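Local coordinates for protein Afp2 (Serratia entomophila, PDB 6RBN) that probably forms, as one of the sheath subunits, part of the contractile helical sheath that surrounds the tube of the anti-feeding prophage, a contractile injection system, at residues K44-F49 with A91-Q96; S72-F75 with K81-L84; T101-A106 with T110-A115; T117-V120 with R125-G128. All blocks are in the same frame, centred on the assembly; numbering follows the deposited sequence.

Interaction 1. Residues K44-F49 with A91-Q96; sequences KPIQVF and ADAVAQ
Ile46 places CG1 anti to its carbonyl carbon (chi1 -62°) and carries the chain on almost fully extended (chi2 167°), which sends CD1 outward as the leading atom towards Ala93 and Gln96. The CA–CB bonds of all three residues point across the gap. CD1 meets the CB methyl of Ala93 at 3.7 Å, the single apolar side-chain contact between 44-49 and 91-96. Gln96 is a looser neighbour on the next turn: its extended chain (chi2 178°) brings OE1 to 4.4 Å from Ile46 CD1, a grazing approach to a methyl group. No hydrogen bond crosses the interface, and the nearest CA pair, Ile46 CA and Ala93 CA, is 7.4 Å apart. Helix 90-97 links the parallel strands 82-86 and 102-105 as a beta-alpha-beta crossover, and Ile46 reaches it from strand 46-49, the outermost strand of the mixed sheet within this chain. Ala93, buried, also packs on Val85 and Leu31, so the same methyl-bearing residue serves three strands of that sheet. The far end of the helix turns to the Afp3 chain, where the Gln96 O accepts a hydrogen bond from Arg305 and Thr307 packs on Ala95 and Gln96.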
loop_
_atom_site.group_PDB
_atom_site.type_symbol
_atom_site.label_atom_id
_atom_site.label_comp_id
_atom_site.label_asym_id
_atom_site.label_seq_id
_atom_site.Cartn_x
_atom_site.Cartn_y
_atom_site.Cartn_z
ATOM N N LYS C 44 40.047 -42.125 -80.873
ATOM C CA LYS C 44 39.321 -41.876 -79.640
ATOM C C LYS C 44 37.935 -42.503 -79.728
ATOM O O LYS C 44 37.214 -42.252 -80.704
ATOM C CB LYS C 44 39.199 -40.377 -79.389
ATOM C CG LYS C 44 40.499 -39.693 -79.016
ATOM C CD LYS C 44 40.341 -38.179 -78.955
ATOM C CE LYS C 44 40.021 -37.682 -77.549
ATOM N NZ LYS C 44 38.637 -37.989 -77.100
ATOM N N PRO C 45 37.530 -43.323 -78.765
ATOM C CA PRO C 45 36.213 -43.962 -78.853
ATOM C C PRO C 45 35.066 -43.010 -78.555
ATOM O O PRO C 45 33.974 -43.174 -79.098
ATOM C CB PRO C 45 36.301 -45.085 -77.811
ATOM C CG PRO C 45 37.302 -44.605 -76.833
ATOM C CD PRO C 45 38.308 -43.811 -77.613
ATOM N N ILE C 46 35.296 -42.019 -77.693
ATOM C CA ILE C 46 34.290 -41.027 -77.324
ATOM C C ILE C 46 34.925 -39.652 -77.469
ATOM O O ILE C 46 35.980 -39.391 -76.882
ATOM C CB ILE C 46 33.775 -41.226 -75.887
ATOM C CG1 ILE C 46 33.093 -42.582 -75.726
ATOM C CG2 ILE C 46 32.808 -40.119 -75.511
ATOM C CD1 ILE C 46 32.850 -42.964 -74.289
ATOM N N GLN C 47 34.289 -38.774 -78.244
ATOM C CA GLN C 47 34.788 -37.421 -78.427
ATOM C C GLN C 47 33.628 -36.438 -78.468
ATOM O O GLN C 47 32.522 -36.771 -78.897
ATOM C CB GLN C 47 35.658 -37.321 -79.683
ATOM C CG GLN C 47 34.990 -37.769 -80.956
ATOM C CD GLN C 47 35.952 -37.779 -82.120
ATOM O OE1 GLN C 47 37.095 -37.350 -81.993
ATOM N NE2 GLN C 47 35.500 -38.287 -83.257
ATOM N N VAL C 48 33.901 -35.216 -78.008
ATOM C CA VAL C 48 32.885 -34.226 -77.674
ATOM C C VAL C 48 33.062 -33.020 -78.586
ATOM O O VAL C 48 34.154 -32.449 -78.655
ATOM C CB VAL C 48 32.988 -33.799 -76.200
ATOM C CG1 VAL C 48 31.925 -32.766 -75.857
ATOM C CG2 VAL C 48 32.923 -35.004 -75.280
ATOM N N PHE C 49 31.982 -32.618 -79.252
ATOM C CA PHE C 49 31.998 -31.520 -80.214
ATOM C C PHE C 49 30.929 -30.514 -79.825
ATOM O O PHE C 49 29.738 -30.834 -79.861
ATOM C CB PHE C 49 31.751 -32.054 -81.623
ATOM C CG PHE C 49 32.886 -32.861 -82.170
ATOM C CD1 PHE C 49 34.191 -32.571 -81.823
ATOM C CD2 PHE C 49 32.641 -33.963 -82.964
ATOM C CE1 PHE C 49 35.234 -33.327 -82.310
ATOM C CE2 PHE C 49 33.679 -34.724 -83.443
ATOM C CZ PHE C 49 34.975 -34.405 -83.118
ATOM N N ALA C 91 26.767 -48.075 -75.091
ATOM C CA ALA C 91 26.158 -48.424 -73.816
ATOM C C ALA C 91 26.950 -47.878 -72.642
ATOM O O ALA C 91 26.383 -47.684 -71.563
ATOM C CB ALA C 91 26.023 -49.942 -73.691
ATOM N N ASP C 92 28.243 -47.627 -72.829
ATOM C CA ASP C 92 29.054 -47.055 -71.765
ATOM C C ASP C 92 28.929 -45.539 -71.722
ATOM O O ASP C 92 28.896 -44.953 -70.637
ATOM C CB ASP C 92 30.516 -47.449 -71.952
ATOM C CG ASP C 92 30.746 -48.929 -71.755
ATOM O OD1 ASP C 92 29.993 -49.546 -70.974
ATOM O OD2 ASP C 92 31.675 -49.473 -72.384
ATOM N N ALA C 93 28.852 -44.895 -72.889
ATOM C CA ALA C 93 28.864 -43.437 -72.945
ATOM C C ALA C 93 27.570 -42.842 -72.409
ATOM O O ALA C 93 27.576 -41.728 -71.873
ATOM C CB ALA C 93 29.104 -42.972 -74.376
ATOM N N VAL C 94 26.455 -43.555 -72.557
ATOM C CA VAL C 94 25.200 -43.100 -71.972
ATOM C C VAL C 94 25.266 -43.183 -70.453
ATOM O O VAL C 94 24.806 -42.282 -69.742
ATOM C CB VAL C 94 24.027 -43.911 -72.551
ATOM C CG1 VAL C 94 22.726 -43.570 -71.863
ATOM C CG2 VAL C 94 23.896 -43.642 -74.031
ATOM N N ALA C 95 25.893 -44.232 -69.933
ATOM C CA ALA C 95 25.998 -44.422 -68.496
ATOM C C ALA C 95 27.054 -43.539 -67.842
ATOM O O ALA C 95 27.057 -43.425 -66.613
ATOM C CB ALA C 95 26.290 -45.888 -68.191
ATOM N N GLN C 96 27.935 -42.907 -68.613
ATOM C CA GLN C 96 29.009 -42.096 -68.050
ATOM C C GLN C 96 28.788 -40.598 -68.156
ATOM O O GLN C 96 29.178 -39.865 -67.249
ATOM C CB GLN C 96 30.343 -42.430 -68.719
ATOM C CG GLN C 96 30.908 -43.781 -68.364
ATOM C CD GLN C 96 32.199 -44.069 -69.088
ATOM O OE1 GLN C 96 32.661 -43.267 -69.895
ATOM N NE2 GLN C 96 32.786 -45.224 -68.811
#

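Interaction 2. Residues S72-F75 with K81-L84; sequences SLWF and KCYL
A buried sulfur-aromatic cluster joins helix 66-75 to strand 82-86, with Cys82 as the strand residue and Trp74 and Phe75 as the two aromatic partners. Cys82 SG lies 4.6 Å from the centroid of the Phe75 ring, 56° off the ring normal, and its closest ring atom is Phe75 CZ at 3.5 Å. The same sulfur is 4.7 Å from the centroid of the five-membered ring of Trp74, 40° off that normal. Both approaches are thus oblique. The CB of Cys82 adds a looser touch, 4.2 Å from Trp74 NE1. Cys82 directs its CB at the helix and holds SG between its backbone N and carbonyl carbon (chi1 62°), where one sulfur can reach both rings. Although the CB of Phe75 does not aim at the strand, the end of its ring comes near. The two rings also brace each other: Trp74 CD1 stands 3.7 Å above the plane of Phe75, over its centre, while Phe75 CE1 lies in plane at the indole edge. No hydrogen bond passes between 72-75 and 81-84, so dispersion and sulfur-aromatic attraction carry the contact. Around it, Phe32 of strand 30-34 meets the Trp74 ring edge-to-face and also touches Cys82, as do Pro30 and Leu71. Strand 82-86 runs between strands 46-49 and 30-34, since Cys82 pairs through its backbone with Phe49, and Tyr83 with Pro30 and Phe32, with helix 66-75 packed against this face of the sheet.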
loop_
_atom_site.group_PDB
_atom_site.type_symbol
_atom_site.label_atom_id
_atom_site.label_comp_id
_atom_site.label_asym_id
_atom_site.label_seq_id
_atom_site.Cartn_x
_atom_site.Cartn_y
_atom_site.Cartn_z
ATOM N N SER C 72 27.233 -32.662 -90.142
ATOM C CA SER C 72 27.116 -31.448 -90.941
ATOM C C SER C 72 25.665 -31.019 -91.097
ATOM O O SER C 72 25.383 -29.825 -91.203
ATOM C CB SER C 72 27.758 -31.655 -92.310
ATOM O OG SER C 72 27.041 -32.616 -93.057
ATOM N N LEU C 73 24.739 -31.977 -91.097
ATOM C CA LEU C 73 23.317 -31.674 -91.100
ATOM C C LEU C 73 22.814 -31.340 -89.702
ATOM O O LEU C 73 21.781 -30.678 -89.568
ATOM C CB LEU C 73 22.565 -32.867 -91.704
ATOM C CG LEU C 73 21.146 -32.840 -92.279
ATOM C CD1 LEU C 73 20.075 -32.971 -91.233
ATOM C CD2 LEU C 73 20.947 -31.578 -93.096
ATOM N N TRP C 74 23.539 -31.763 -88.664
ATOM C CA TRP C 74 23.198 -31.399 -87.292
ATOM C C TRP C 74 23.505 -29.938 -87.007
ATOM O O TRP C 74 22.647 -29.198 -86.514
ATOM C CB TRP C 74 23.958 -32.289 -86.306
ATOM C CG TRP C 74 23.807 -31.863 -84.878
ATOM C CD1 TRP C 74 24.715 -31.176 -84.130
ATOM C CD2 TRP C 74 22.682 -32.090 -84.027
ATOM N NE1 TRP C 74 24.225 -30.959 -82.870
ATOM C CE2 TRP C 74 22.979 -31.512 -82.780
ATOM C CE3 TRP C 74 21.453 -32.727 -84.200
ATOM C CZ2 TRP C 74 22.091 -31.548 -81.716
ATOM C CZ3 TRP C 74 20.584 -32.773 -83.141
ATOM C CH2 TRP C 74 20.900 -32.184 -81.916
ATOM N N PHE C 75 24.733 -29.504 -87.294
ATOM C CA PHE C 75 25.168 -28.181 -86.874
ATOM C C PHE C 75 24.604 -27.057 -87.726
ATOM O O PHE C 75 24.653 -25.900 -87.302
ATOM C CB PHE C 75 26.693 -28.084 -86.872
ATOM C CG PHE C 75 27.348 -28.863 -85.774
ATOM C CD1 PHE C 75 27.263 -28.429 -84.463
ATOM C CD2 PHE C 75 28.093 -29.990 -86.051
ATOM C CE1 PHE C 75 27.868 -29.134 -83.451
ATOM C CE2 PHE C 75 28.704 -30.695 -85.042
ATOM C CZ PHE C 75 28.596 -30.263 -83.743
ATOM N N LYS C 81 26.065 -29.319 -78.109
ATOM C CA LYS C 81 27.100 -30.320 -77.951
ATOM C C LYS C 81 26.551 -31.697 -78.303
ATOM O O LYS C 81 25.360 -31.976 -78.152
ATOM C CB LYS C 81 27.669 -30.300 -76.533
ATOM C CG LYS C 81 26.725 -30.735 -75.441
ATOM C CD LYS C 81 27.390 -30.590 -74.089
ATOM C CE LYS C 81 28.498 -31.614 -73.917
ATOM N NZ LYS C 81 29.108 -31.554 -72.562
ATOM N N CYS C 82 27.434 -32.546 -78.814
ATOM C CA CYS C 82 27.049 -33.855 -79.308
ATOM C C CYS C 82 28.270 -34.753 -79.257
ATOM O O CYS C 82 29.405 -34.280 -79.157
ATOM C CB CYS C 82 26.492 -33.769 -80.727
ATOM S SG CYS C 82 27.692 -33.146 -81.892
ATOM N N TYR C 83 28.025 -36.057 -79.320
ATOM C CA TYR C 83 29.038 -37.061 -79.034
ATOM C C TYR C 83 29.179 -38.002 -80.220
ATOM O O TYR C 83 28.178 -38.519 -80.725
ATOM C CB TYR C 83 28.663 -37.860 -77.782
ATOM C CG TYR C 83 28.647 -37.073 -76.485
ATOM C CD1 TYR C 83 29.395 -35.921 -76.324
ATOM C CD2 TYR C 83 27.842 -37.474 -75.433
ATOM C CE1 TYR C 83 29.356 -35.203 -75.143
ATOM C CE2 TYR C 83 27.802 -36.761 -74.252
ATOM C CZ TYR C 83 28.561 -35.630 -74.114
ATOM O OH TYR C 83 28.526 -34.918 -72.942
ATOM N N LEU C 84 30.414 -38.219 -80.669
ATOM C CA LEU C 84 30.732 -39.328 -81.564
ATOM C C LEU C 84 31.250 -40.494 -80.740
ATOM O O LEU C 84 32.349 -40.431 -80.183
ATOM C CB LEU C 84 31.761 -38.943 -82.618
ATOM C CG LEU C 84 31.273 -38.195 -83.842
ATOM C CD1 LEU C 84 32.451 -37.871 -84.739
ATOM C CD2 LEU C 84 30.261 -39.060 -84.567
#

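Interaction 3. Residues T101-A106 with T110-A115; sequences TLIVAA and TTTYTA
Ala105 and Thr112 have the nearest CA atoms of segments 101-106 and 110-115, 6.8 Å apart. The first segment runs as a strand from Leu102, and the chain turns back through a short connection to enter helix 112-122. Thr110, just ahead of that helix, has left-handed backbone angles (68/-2), consistent with the reversal of direction there. In the first helical turn the bonding is weak, as in the 3.4 Å pair from Ala115 N to Thr111 O. Thr112 points its CB at the strand, and a chi1 of -58° sets its CG2 anti to the backbone N, so that the methyl faces two strand residues at once. It lies 4.1 Å from Ala105 CB and 4.2 Å from Ile103 CG2. Ile103 and Ala105 stand on the same side of the strand, as alternate residues do, whereas Val104 between them points its CB away, and its side chain packs on Ser174 and Ala178 of helix 173-187. The side chains of Ile103 and Thr112 run past each other in opposite directions, meeting through their methyl branches. Thr112 also packs on Ala33 of the neighbouring strand 30-34. No hydrogen bond links the two segments, and all three touching residues are buried. Threonine thus contributes here through its methyl group alone, and the joint between strand and helix rests on van der Waals contact, with nothing polar in it to fix a precise direction.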
loop_
_atom_site.group_PDB
_atom_site.type_symbol
_atom_site.label_atom_id
_atom_site.label_comp_id
_atom_site.label_asym_id
_atom_site.label_seq_id
_atom_site.Cartn_x
_atom_site.Cartn_y
_atom_site.Cartn_z
ATOM N N THR C 101 20.376 -37.375 -74.372
ATOM C CA THR C 101 18.943 -37.587 -74.502
ATOM C C THR C 101 18.567 -38.366 -75.750
ATOM O O THR C 101 17.522 -39.018 -75.770
ATOM C CB THR C 101 18.210 -36.244 -74.508
ATOM O OG1 THR C 101 18.649 -35.466 -75.624
ATOM C CG2 THR C 101 18.497 -35.480 -73.235
ATOM N N LEU C 102 19.391 -38.316 -76.791
ATOM C CA LEU C 102 19.121 -38.989 -78.052
ATOM C C LEU C 102 20.256 -39.938 -78.401
ATOM O O LEU C 102 21.429 -39.621 -78.193
ATOM C CB LEU C 102 18.944 -37.976 -79.183
ATOM C CG LEU C 102 17.693 -37.108 -79.177
ATOM C CD1 LEU C 102 17.832 -36.018 -80.210
ATOM C CD2 LEU C 102 16.491 -37.971 -79.486
ATOM N N ILE C 103 19.905 -41.102 -78.935
ATOM C CA ILE C 103 20.867 -42.008 -79.552
ATOM C C ILE C 103 20.540 -42.051 -81.036
ATOM O O ILE C 103 19.503 -42.590 -81.440
ATOM C CB ILE C 103 20.837 -43.408 -78.929
ATOM C CG1 ILE C 103 21.302 -43.348 -77.478
ATOM C CG2 ILE C 103 21.717 -44.359 -79.714
ATOM C CD1 ILE C 103 21.145 -44.647 -76.745
ATOM N N VAL C 104 21.416 -41.480 -81.846
ATOM C CA VAL C 104 21.177 -41.302 -83.269
ATOM C C VAL C 104 22.049 -42.316 -83.999
ATOM O O VAL C 104 23.267 -42.148 -84.100
ATOM C CB VAL C 104 21.477 -39.869 -83.716
ATOM C CG1 VAL C 104 21.269 -39.725 -85.197
ATOM C CG2 VAL C 104 20.602 -38.892 -82.963
ATOM N N ALA C 105 21.427 -43.380 -84.500
ATOM C CA ALA C 105 22.126 -44.395 -85.283
ATOM C C ALA C 105 22.418 -43.811 -86.657
ATOM O O ALA C 105 21.565 -43.794 -87.541
ATOM C CB ALA C 105 21.298 -45.667 -85.383
ATOM N N ALA C 106 23.637 -43.308 -86.835
ATOM C CA ALA C 106 24.019 -42.624 -88.068
ATOM C C ALA C 106 24.527 -43.657 -89.072
ATOM O O ALA C 106 25.728 -43.819 -89.300
ATOM C CB ALA C 106 25.065 -41.557 -87.782
ATOM N N THR C 110 22.205 -53.280 -85.939
ATOM C CA THR C 110 22.400 -54.599 -85.316
ATOM C C THR C 110 23.477 -54.632 -84.234
ATOM O O THR C 110 23.697 -55.677 -83.615
ATOM C CB THR C 110 22.692 -55.698 -86.354
ATOM O OG1 THR C 110 23.961 -55.475 -86.986
ATOM C CG2 THR C 110 21.592 -55.751 -87.412
ATOM N N THR C 111 24.144 -53.515 -83.989
ATOM C CA THR C 111 25.067 -53.355 -82.873
ATOM C C THR C 111 24.665 -52.196 -81.983
ATOM O O THR C 111 24.758 -52.292 -80.756
ATOM C CB THR C 111 26.494 -53.147 -83.399
ATOM O OG1 THR C 111 26.836 -54.223 -84.277
ATOM C CG2 THR C 111 27.503 -53.121 -82.262
ATOM N N THR C 112 24.192 -51.105 -82.586
ATOM C CA THR C 112 23.481 -50.080 -81.838
ATOM C C THR C 112 22.183 -50.630 -81.260
ATOM O O THR C 112 21.805 -50.267 -80.143
ATOM C CB THR C 112 23.215 -48.877 -82.748
ATOM O OG1 THR C 112 24.460 -48.380 -83.242
ATOM C CG2 THR C 112 22.521 -47.748 -82.010
ATOM N N TYR C 113 21.528 -51.550 -81.980
ATOM C CA TYR C 113 20.230 -52.077 -81.558
ATOM C C TYR C 113 20.357 -52.903 -80.285
ATOM O O TYR C 113 19.541 -52.778 -79.367
ATOM C CB TYR C 113 19.611 -52.946 -82.657
ATOM C CG TYR C 113 19.288 -52.276 -83.976
ATOM C CD1 TYR C 113 19.233 -50.897 -84.103
ATOM C CD2 TYR C 113 19.041 -53.045 -85.107
ATOM C CE1 TYR C 113 18.952 -50.306 -85.316
ATOM C CE2 TYR C 113 18.754 -52.460 -86.321
ATOM C CZ TYR C 113 18.709 -51.091 -86.417
ATOM O OH TYR C 113 18.426 -50.490 -87.619
ATOM N N THR C 114 21.380 -53.756 -80.214
ATOM C CA THR C 114 21.572 -54.585 -79.031
ATOM C C THR C 114 22.154 -53.809 -77.858
ATOM O O THR C 114 22.078 -54.288 -76.724
ATOM C CB THR C 114 22.464 -55.788 -79.350
ATOM O OG1 THR C 114 22.542 -56.640 -78.202
ATOM C CG2 THR C 114 23.857 -55.344 -79.741
ATOM N N ALA C 115 22.724 -52.633 -78.101
ATOM C CA ALA C 115 23.162 -51.751 -77.031
ATOM C C ALA C 115 22.140 -50.675 -76.707
ATOM O O ALA C 115 22.244 -50.037 -75.656
ATOM C CB ALA C 115 24.499 -51.101 -77.391
#

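Interaction 4. Residues T117-V120 with R125-G128; sequences TTVV and RIFG
Val119 is the first residue along 117-120 to meet the second segment, and Ile126 is its partner. With chi1 near -60°, Val119 holds CG2 between its backbone N and carbonyl carbon and directs it at the isoleucine: the methyl lies 3.8 Å from Ile126 CD1 and 4.0 Å from Ile126 CG1. The two side chains cross at about a right angle. Val120 follows, its CG2 anti to the carbonyl carbon, and touches the same Ile126 CD1 at 3.8 Å from a slanting direction. One methyl of the isoleucine is therefore received by two consecutive valines, with no hydrogen bond across the segments. Neighbouring Arg125, in a left-handed backbone conformation (62/41), turns its CB away from the helix; its NH1 forms salt bridges with Glu260 and with Glu14 of the Afp3 chain. The nearest CA atoms are those of Val120 and Arg125, 7.2 Å apart. Ile126 also packs on Val94 of helix 90-97 and Ile103 of strand 102-105, placing it in the layer between helices and sheet. Helix and returning chain are the second half of a beta-alpha-beta unit, strand 102-105, helix 112-122 and strand 127-129, with the two strands parallel neighbours in the sheet.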
loop_
_atom_site.group_PDB
_atom_site.type_symbol
_atom_site.label_atom_id
_atom_site.label_comp_id
_atom_site.label_asym_id
_atom_site.label_seq_id
_atom_site.Cartn_x
_atom_site.Cartn_y
_atom_site.Cartn_z
ATOM N N THR C 117 18.872 -51.587 -76.361
ATOM C CA THR C 117 18.039 -52.313 -75.410
ATOM C C THR C 117 18.745 -52.594 -74.089
ATOM O O THR C 117 18.080 -52.992 -73.128
ATOM C CB THR C 117 17.560 -53.622 -76.034
ATOM O OG1 THR C 117 16.656 -54.278 -75.137
ATOM C CG2 THR C 117 18.733 -54.538 -76.326
ATOM N N THR C 118 20.063 -52.406 -74.020
ATOM C CA THR C 118 20.763 -52.508 -72.744
ATOM C C THR C 118 20.471 -51.300 -71.866
ATOM O O THR C 118 20.060 -51.448 -70.709
ATOM C CB THR C 118 22.265 -52.649 -72.982
ATOM O OG1 THR C 118 22.519 -53.844 -73.729
ATOM C CG2 THR C 118 23.011 -52.715 -71.667
ATOM N N VAL C 119 20.661 -50.093 -72.402
ATOM C CA VAL C 119 20.489 -48.888 -71.598
ATOM C C VAL C 119 19.024 -48.557 -71.346
ATOM O O VAL C 119 18.727 -47.769 -70.442
ATOM C CB VAL C 119 21.192 -47.685 -72.249
ATOM C CG1 VAL C 119 22.675 -47.953 -72.380
ATOM C CG2 VAL C 119 20.592 -47.373 -73.598
ATOM N N VAL C 120 18.099 -49.132 -72.113
ATOM C CA VAL C 120 16.681 -48.940 -71.831
ATOM C C VAL C 120 16.251 -49.790 -70.643
ATOM O O VAL C 120 15.547 -49.313 -69.747
ATOM C CB VAL C 120 15.850 -49.237 -73.092
ATOM C CG1 VAL C 120 14.372 -49.308 -72.773
ATOM C CG2 VAL C 120 16.082 -48.156 -74.117
ATOM N N ARG C 125 16.603 -43.113 -69.767
ATOM C CA ARG C 125 15.711 -42.026 -70.207
ATOM C C ARG C 125 16.119 -41.440 -71.557
ATOM O O ARG C 125 16.100 -40.224 -71.755
ATOM C CB ARG C 125 15.629 -40.910 -69.165
ATOM C CG ARG C 125 15.237 -41.329 -67.769
ATOM C CD ARG C 125 13.836 -41.867 -67.691
ATOM N NE ARG C 125 13.779 -43.321 -67.763
ATOM C CZ ARG C 125 12.654 -44.005 -67.921
ATOM N NH1 ARG C 125 11.507 -43.359 -68.026
ATOM N NH2 ARG C 125 12.673 -45.328 -67.971
ATOM N N ILE C 126 16.507 -42.301 -72.486
ATOM C CA ILE C 126 16.963 -41.870 -73.787
ATOM C C ILE C 126 15.898 -42.187 -74.830
ATOM O O ILE C 126 14.914 -42.867 -74.560
ATOM C CB ILE C 126 18.342 -42.489 -74.135
ATOM C CG1 ILE C 126 18.403 -43.969 -73.740
ATOM C CG2 ILE C 126 19.450 -41.719 -73.455
ATOM C CD1 ILE C 126 17.963 -44.949 -74.788
ATOM N N PHE C 127 16.089 -41.673 -76.041
ATOM C CA PHE C 127 15.194 -41.947 -77.156
ATOM C C PHE C 127 16.041 -42.237 -78.384
ATOM O O PHE C 127 16.894 -41.429 -78.755
ATOM C CB PHE C 127 14.255 -40.769 -77.420
ATOM C CG PHE C 127 13.179 -41.067 -78.417
ATOM C CD1 PHE C 127 12.061 -41.794 -78.046
ATOM C CD2 PHE C 127 13.283 -40.632 -79.725
ATOM C CE1 PHE C 127 11.069 -42.075 -78.954
ATOM C CE2 PHE C 127 12.293 -40.914 -80.640
ATOM C CZ PHE C 127 11.186 -41.638 -80.252
ATOM N N GLY C 128 15.809 -43.388 -79.006
ATOM C CA GLY C 128 16.616 -43.811 -80.132
ATOM C C GLY C 128 16.024 -43.412 -81.472
ATOM O O GLY C 128 14.815 -43.375 -81.653
#

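All four contacts press helices onto one mixed sheet. Along the chain, interaction 2 is nested within the loop closed by interaction 1; interactions 3 and 4 follow in series, both within the subtilisin-like domain range of the sheath protein family. Interactions 3 and 4 share helix 112-122, their centres only 8 Å apart, and their strands 102-105 and 127-129 pair side by side. Interactions 1 and 2 meet through neighbouring strands 46-49 and 82-86, with centres 14 Å apart. Helix 90-97 bridges the pairs: Ala91 packs on Ala115 and Val119. Interactions 2 and 4 are the most distant, 19 Å between centres. The sheet thus ties its helices into one core, which borders Afp3 at interactions 1 and 4.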